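Local coordinates for protein tryptophan halogenase superfamily (Brevundimonas sp. BAL3, PDB 6FRL) that is a flavin-dependent halogenase of the tryptophan halogenase family that prefers bromination over chlorination, at residues G327-A339 and F374-R388. Sequence-based numbering, arbitrary orientation.
Sequences GRRSQAWAKNCVA and FAQPILDEFNDQTAR
Two side-chain amides converge on the carbonyl oxygen of Trp-333: Asn-383 ND2 reaches Trp-333 O at 2.9 Å, in the carbonyl plane and on a lone pair, while Gln-331 NE2 adds a second bond to the same oxygen. The other end of the Asn-383 amide accepts from the backbone, Trp-333 N lying 2.8 Å from Asn-383 OD1, so the carboxamide grips both polar backbone atoms of one residue on an edge strand (333-334) of its sheet and is itself fixed in rotation. A water links Ala-332 N to the helix carbonyl Asn-383 O.

With CG anti to the backbone N (chi1 -172°), the Trp-333 indole drops between hairpin and helix. Leu-379 CG sits 3.5 Å from the centroid of its five-membered ring in a CH-pi contact, and Val-338 CG2 covers the opposite face. The benzo edge points into the face of Phe-382 in a T-shaped pair, planes at 84°, and Phe-374 meets the indole edge at CZ2. Trp-333 NE1 donates to Lys-335 O across the turn, beside which Asn-336 CB lies over the Phe-374 ring. Replacing Trp-333 with an alanine is likely to open a gap between Leu-379 and Val-338 and leave the Phe-382 face without its aromatic partner. Farther along, the Arg-328 guanidinium lies flat over Ala-387 CB, 3.6 Å from CZ, its NH1 bonded to Ser-330 O.

The contact thus packs helix 376-402 against the hairpin 333-334/337-339 at one margin of the mixed sheet, next to strand 219-222; helix 354-367 touches Phe-382 and Thr-386, and the second subunit packs on Pro-377 and Glu-381.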
loop_
_atom_site.group_PDB
_atom_site.type_symbol
_atom_site.label_atom_id
_atom_site.label_comp_id
_atom_site.label_asym_id
_atom_site.label_seq_id
_atom_site.Cartn_x
_atom_site.Cartn_y
_atom_site.Cartn_z
ATOM N N GLY B 327 -21.351 2.866 -13.451
ATOM C CA GLY B 327 -20.457 2.019 -14.218
ATOM C C GLY B 327 -19.226 2.753 -14.646
ATOM O O GLY B 327 -19.036 3.914 -14.282
ATOM N N ARG B 328 -18.391 2.079 -15.426
ATOM C CA ARG B 328 -17.150 2.663 -15.882
ATOM C C ARG B 328 -16.918 2.379 -17.357
ATOM O O ARG B 328 -17.272 1.318 -17.881
ATOM C CB ARG B 328 -15.954 2.152 -15.042
ATOM C CG ARG B 328 -15.515 0.741 -15.374
ATOM C CD ARG B 328 -14.371 0.266 -14.508
ATOM N NE ARG B 328 -14.031 -1.085 -14.885
ATOM C CZ ARG B 328 -13.363 -1.429 -15.985
ATOM N NH1 ARG B 328 -12.913 -0.519 -16.853
ATOM N NH2 ARG B 328 -13.144 -2.717 -16.238
ATOM N N ARG B 329 -16.310 3.361 -18.012
ATOM C CA ARG B 329 -15.728 3.236 -19.352
ATOM C C ARG B 329 -14.764 2.034 -19.365
ATOM O O ARG B 329 -13.976 1.876 -18.445
ATOM C CB ARG B 329 -14.987 4.553 -19.644
ATOM C CG ARG B 329 -14.393 4.718 -21.030
ATOM C CD ARG B 329 -15.476 4.806 -22.072
ATOM N NE ARG B 329 -16.478 5.833 -21.838
ATOM C CZ ARG B 329 -17.645 5.896 -22.477
ATOM N NH1 ARG B 329 -18.010 4.972 -23.401
ATOM N NH2 ARG B 329 -18.464 6.901 -22.186
ATOM N N SER B 330 -14.819 1.192 -20.386
ATOM C CA SER B 330 -14.066 -0.076 -20.372
ATOM C C SER B 330 -12.550 0.085 -20.287
ATOM O O SER B 330 -11.863 -0.709 -19.654
ATOM C CB SER B 330 -14.444 -0.924 -21.601
ATOM O OG SER B 330 -15.829 -1.216 -21.563
ATOM N N GLN B 331 -12.030 1.098 -20.976
ATOM C CA GLN B 331 -10.666 1.544 -20.795
ATOM C C GLN B 331 -10.738 3.069 -20.743
ATOM O O GLN B 331 -11.384 3.680 -21.558
ATOM C CB GLN B 331 -9.732 0.958 -21.870
ATOM C CG GLN B 331 -9.620 1.641 -23.215
ATOM C CD GLN B 331 -8.798 0.786 -24.206
ATOM O OE1 GLN B 331 -9.287 -0.251 -24.637
ATOM N NE2 GLN B 331 -7.556 1.202 -24.547
ATOM N N ALA B 332 -10.135 3.682 -19.743
ATOM C CA ALA B 332 -10.245 5.125 -19.590
ATOM C C ALA B 332 -9.311 5.870 -20.540
ATOM O O ALA B 332 -9.549 7.046 -20.832
ATOM C CB ALA B 332 -10.001 5.560 -18.134
ATOM N N TRP B 333 -8.266 5.181 -20.992
ATOM C CA TRP B 333 -7.290 5.683 -21.965
ATOM C C TRP B 333 -7.239 4.745 -23.189
ATOM O O TRP B 333 -6.953 3.530 -23.064
ATOM C CB TRP B 333 -5.907 5.746 -21.321
ATOM C CG TRP B 333 -4.780 6.402 -22.081
ATOM C CD1 TRP B 333 -4.672 6.607 -23.428
ATOM C CD2 TRP B 333 -3.563 6.873 -21.521
ATOM N NE1 TRP B 333 -3.475 7.185 -23.743
ATOM C CE2 TRP B 333 -2.766 7.368 -22.594
ATOM C CE3 TRP B 333 -3.058 6.920 -20.222
ATOM C CZ2 TRP B 333 -1.496 7.901 -22.401
ATOM C CZ3 TRP B 333 -1.800 7.463 -20.012
ATOM C CH2 TRP B 333 -1.026 7.953 -21.104
ATOM N N ALA B 334 -7.531 5.315 -24.363
ATOM C CA ALA B 334 -7.389 4.610 -25.633
ATOM C C ALA B 334 -6.639 5.506 -26.620
ATOM O O ALA B 334 -6.906 6.691 -26.713
ATOM C CB ALA B 334 -8.759 4.247 -26.180
ATOM N N LYS B 335 -5.713 4.922 -27.360
ATOM C CA LYS B 335 -4.900 5.647 -28.331
ATOM C C LYS B 335 -4.240 6.887 -27.696
ATOM O O LYS B 335 -3.381 6.723 -26.830
ATOM C CB LYS B 335 -5.693 5.896 -29.621
ATOM C CG LYS B 335 -5.934 4.594 -30.393
ATOM C CD LYS B 335 -6.979 4.697 -31.480
ATOM C CE LYS B 335 -7.400 3.314 -31.989
ATOM N NZ LYS B 335 -6.235 2.619 -32.609
ATOM N N ASN B 336 -4.638 8.094 -28.097
ATOM C CA ASN B 336 -4.103 9.339 -27.516
ATOM C C ASN B 336 -5.206 10.178 -26.874
ATOM O O ASN B 336 -5.142 11.418 -26.847
ATOM C CB ASN B 336 -3.333 10.141 -28.589
ATOM C CG ASN B 336 -4.212 10.647 -29.714
ATOM O OD1 ASN B 336 -5.233 10.038 -30.071
ATOM N ND2 ASN B 336 -3.826 11.783 -30.281
ATOM N N CYS B 337 -6.215 9.488 -26.341
ATOM C CA CYS B 337 -7.274 10.111 -25.579
ATOM C C CYS B 337 -7.316 9.522 -24.178
ATOM O O CYS B 337 -7.417 8.307 -24.029
ATOM C CB CYS B 337 -8.593 9.870 -26.264
ATOM S SG CYS B 337 -9.943 10.684 -25.426
ATOM N N VAL B 338 -7.247 10.391 -23.162
ATOM C CA VAL B 338 -7.445 10.015 -21.750
ATOM C C VAL B 338 -8.755 10.609 -21.335
ATOM O O VAL B 338 -8.975 11.800 -21.567
ATOM C CB VAL B 338 -6.374 10.618 -20.831
ATOM C CG1 VAL B 338 -6.557 10.157 -19.400
ATOM C CG2 VAL B 338 -5.008 10.224 -21.327
ATOM N N ALA B 339 -9.612 9.804 -20.699
ATOM C CA ALA B 339 -10.898 10.301 -20.228
ATOM C C ALA B 339 -10.835 10.679 -18.747
ATOM O O ALA B 339 -10.441 9.852 -17.912
ATOM C CB ALA B 339 -11.951 9.249 -20.463
ATOM N N PHE B 374 3.184 6.745 -27.452
ATOM C CA PHE B 374 2.072 6.171 -26.684
ATOM C C PHE B 374 2.274 4.671 -26.403
ATOM O O PHE B 374 1.433 3.804 -26.740
ATOM C CB PHE B 374 0.728 6.486 -27.377
ATOM C CG PHE B 374 0.272 7.905 -27.187
ATOM C CD1 PHE B 374 0.673 8.912 -28.081
ATOM C CD2 PHE B 374 -0.534 8.255 -26.093
ATOM C CE1 PHE B 374 0.274 10.234 -27.899
ATOM C CE2 PHE B 374 -0.939 9.578 -25.901
ATOM C CZ PHE B 374 -0.519 10.573 -26.808
ATOM N N ALA B 375 3.411 4.388 -25.771
ATOM C CA ALA B 375 3.816 3.034 -25.423
ATOM C C ALA B 375 2.710 2.273 -24.678
ATOM O O ALA B 375 2.143 2.759 -23.688
ATOM C CB ALA B 375 5.070 3.080 -24.604
ATOM N N GLN B 376 2.408 1.079 -25.173
ATOM C CA GLN B 376 1.274 0.277 -24.715
ATOM C C GLN B 376 1.302 -0.024 -23.220
ATOM O O GLN B 376 0.244 -0.005 -22.600
ATOM C CB GLN B 376 1.135 -1.042 -25.537
ATOM C CG GLN B 376 -0.185 -1.813 -25.361
ATOM C CD GLN B 376 -1.438 -0.995 -25.629
ATOM O OE1 GLN B 376 -1.580 -0.456 -26.689
ATOM N NE2 GLN B 376 -2.345 -0.912 -24.671
ATOM N N PRO B 377 2.498 -0.275 -22.633
ATOM C CA PRO B 377 2.524 -0.538 -21.160
ATOM C C PRO B 377 2.020 0.631 -20.274
ATOM O O PRO B 377 1.440 0.417 -19.200
ATOM C CB PRO B 377 3.994 -0.844 -20.898
ATOM C CG PRO B 377 4.549 -1.305 -22.233
ATOM C CD PRO B 377 3.809 -0.540 -23.271
ATOM N N ILE B 378 2.221 1.858 -20.739
ATOM C CA ILE B 378 1.717 3.032 -20.046
ATOM C C ILE B 378 0.203 3.043 -20.055
ATOM O O ILE B 378 -0.434 3.252 -19.023
ATOM C CB ILE B 378 2.246 4.342 -20.685
ATOM C CG1 ILE B 378 3.774 4.413 -20.543
ATOM C CG2 ILE B 378 1.620 5.551 -19.997
ATOM C CD1 ILE B 378 4.403 5.605 -21.222
ATOM N N LEU B 379 -0.388 2.840 -21.223
ATOM C CA LEU B 379 -1.853 2.757 -21.289
ATOM C C LEU B 379 -2.363 1.628 -20.368
ATOM O O LEU B 379 -3.306 1.825 -19.584
ATOM C CB LEU B 379 -2.343 2.539 -22.712
ATOM C CG LEU B 379 -2.451 3.805 -23.563
ATOM C CD1 LEU B 379 -1.107 4.472 -23.779
ATOM C CD2 LEU B 379 -3.065 3.445 -24.922
ATOM N N ASP B 380 -1.723 0.460 -20.449
ATOM C CA ASP B 380 -2.193 -0.717 -19.711
ATOM C C ASP B 380 -2.191 -0.474 -18.205
ATOM O O ASP B 380 -3.183 -0.751 -17.545
ATOM C CB ASP B 380 -1.381 -1.968 -20.055
ATOM C CG ASP B 380 -1.681 -2.515 -21.459
ATOM O OD1 ASP B 380 -2.621 -2.058 -22.171
ATOM O OD2 ASP B 380 -0.950 -3.424 -21.857
ATOM N N GLU B 381 -1.095 0.056 -17.673
ATOM C CA GLU B 381 -1.029 0.410 -16.255
ATOM C C GLU B 381 -2.085 1.458 -15.853
ATOM O O GLU B 381 -2.765 1.277 -14.872
ATOM C CB GLU B 381 0.389 0.900 -15.885
ATOM C CG GLU B 381 0.626 1.223 -14.405
ATOM C CD GLU B 381 0.452 0.021 -13.459
ATOM O OE1 GLU B 381 0.286 0.294 -12.241
ATOM O OE2 GLU B 381 0.409 -1.161 -13.934
ATOM N N PHE B 382 -2.211 2.546 -16.616
ATOM C CA PHE B 382 -3.232 3.579 -16.356
ATOM C C PHE B 382 -4.611 2.949 -16.352
ATOM O O PHE B 382 -5.403 3.198 -15.450
ATOM C CB PHE B 382 -3.158 4.708 -17.392
ATOM C CG PHE B 382 -4.078 5.889 -17.114
ATOM C CD1 PHE B 382 -5.445 5.823 -17.385
ATOM C CD2 PHE B 382 -3.564 7.095 -16.660
ATOM C CE1 PHE B 382 -6.275 6.918 -17.142
ATOM C CE2 PHE B 382 -4.399 8.196 -16.421
ATOM C CZ PHE B 382 -5.753 8.105 -16.662
ATOM N N ASN B 383 -4.889 2.121 -17.341
ATOM C CA ASN B 383 -6.214 1.494 -17.470
ATOM C C ASN B 383 -6.495 0.547 -16.343
ATOM O O ASN B 383 -7.622 0.538 -15.809
ATOM C CB ASN B 383 -6.408 0.827 -18.848
ATOM C CG ASN B 383 -6.626 1.852 -19.954
ATOM O OD1 ASN B 383 -7.190 2.925 -19.710
ATOM N ND2 ASN B 383 -6.170 1.532 -21.184
ATOM N N ASP B 384 -5.459 -0.186 -15.932
ATOM C CA ASP B 384 -5.573 -1.137 -14.826
ATOM C C ASP B 384 -5.803 -0.449 -13.468
ATOM O O ASP B 384 -6.696 -0.828 -12.717
ATOM C CB ASP B 384 -4.356 -2.085 -14.776
ATOM C CG ASP B 384 -4.582 -3.254 -13.814
ATOM O OD1 ASP B 384 -5.477 -4.092 -14.055
ATOM O OD2 ASP B 384 -3.888 -3.306 -12.787
ATOM N N GLN B 385 -5.011 0.569 -13.160
ATOM C CA GLN B 385 -5.188 1.314 -11.907
ATOM C C GLN B 385 -6.609 1.890 -11.848
ATOM O O GLN B 385 -7.325 1.683 -10.868
ATOM C CB GLN B 385 -4.142 2.448 -11.758
ATOM C CG GLN B 385 -2.698 2.007 -11.614
ATOM C CD GLN B 385 -1.708 3.162 -11.380
ATOM O OE1 GLN B 385 -2.079 4.287 -11.010
ATOM N NE2 GLN B 385 -0.416 2.873 -11.594
ATOM N N THR B 386 -7.007 2.601 -12.906
ATOM C CA THR B 386 -8.318 3.281 -12.972
ATOM C C THR B 386 -9.502 2.328 -12.739
ATOM O O THR B 386 -10.416 2.618 -11.953
ATOM C CB THR B 386 -8.481 4.022 -14.332
ATOM O OG1 THR B 386 -7.343 4.878 -14.576
ATOM C CG2 THR B 386 -9.766 4.847 -14.358
ATOM N N ALA B 387 -9.466 1.189 -13.417
ATOM C CA ALA B 387 -10.489 0.137 -13.287
ATOM C C ALA B 387 -10.575 -0.366 -11.832
ATOM O O ALA B 387 -11.665 -0.368 -11.266
ATOM C CB ALA B 387 -10.194 -1.046 -14.217
ATOM N N ARG B 388 -9.444 -0.751 -11.243
ATOM C CA ARG B 388 -9.454 -1.285 -9.901
ATOM C C ARG B 388 -9.977 -0.244 -8.922
ATOM O O ARG B 388 -10.779 -0.575 -8.041
ATOM C CB ARG B 388 -8.067 -1.811 -9.433
ATOM C CG ARG B 388 -7.397 -2.843 -10.332
ATOM C CD ARG B 388 -8.140 -4.177 -10.466
ATOM N NE ARG B 388 -9.321 -4.186 -11.357
ATOM C CZ ARG B 388 -9.315 -4.285 -12.712
ATOM N NH1 ARG B 388 -8.198 -4.340 -13.433
ATOM N NH2 ARG B 388 -10.468 -4.336 -13.376
HETATM O O HOH W 1 -9.758 1.745 -17.179
#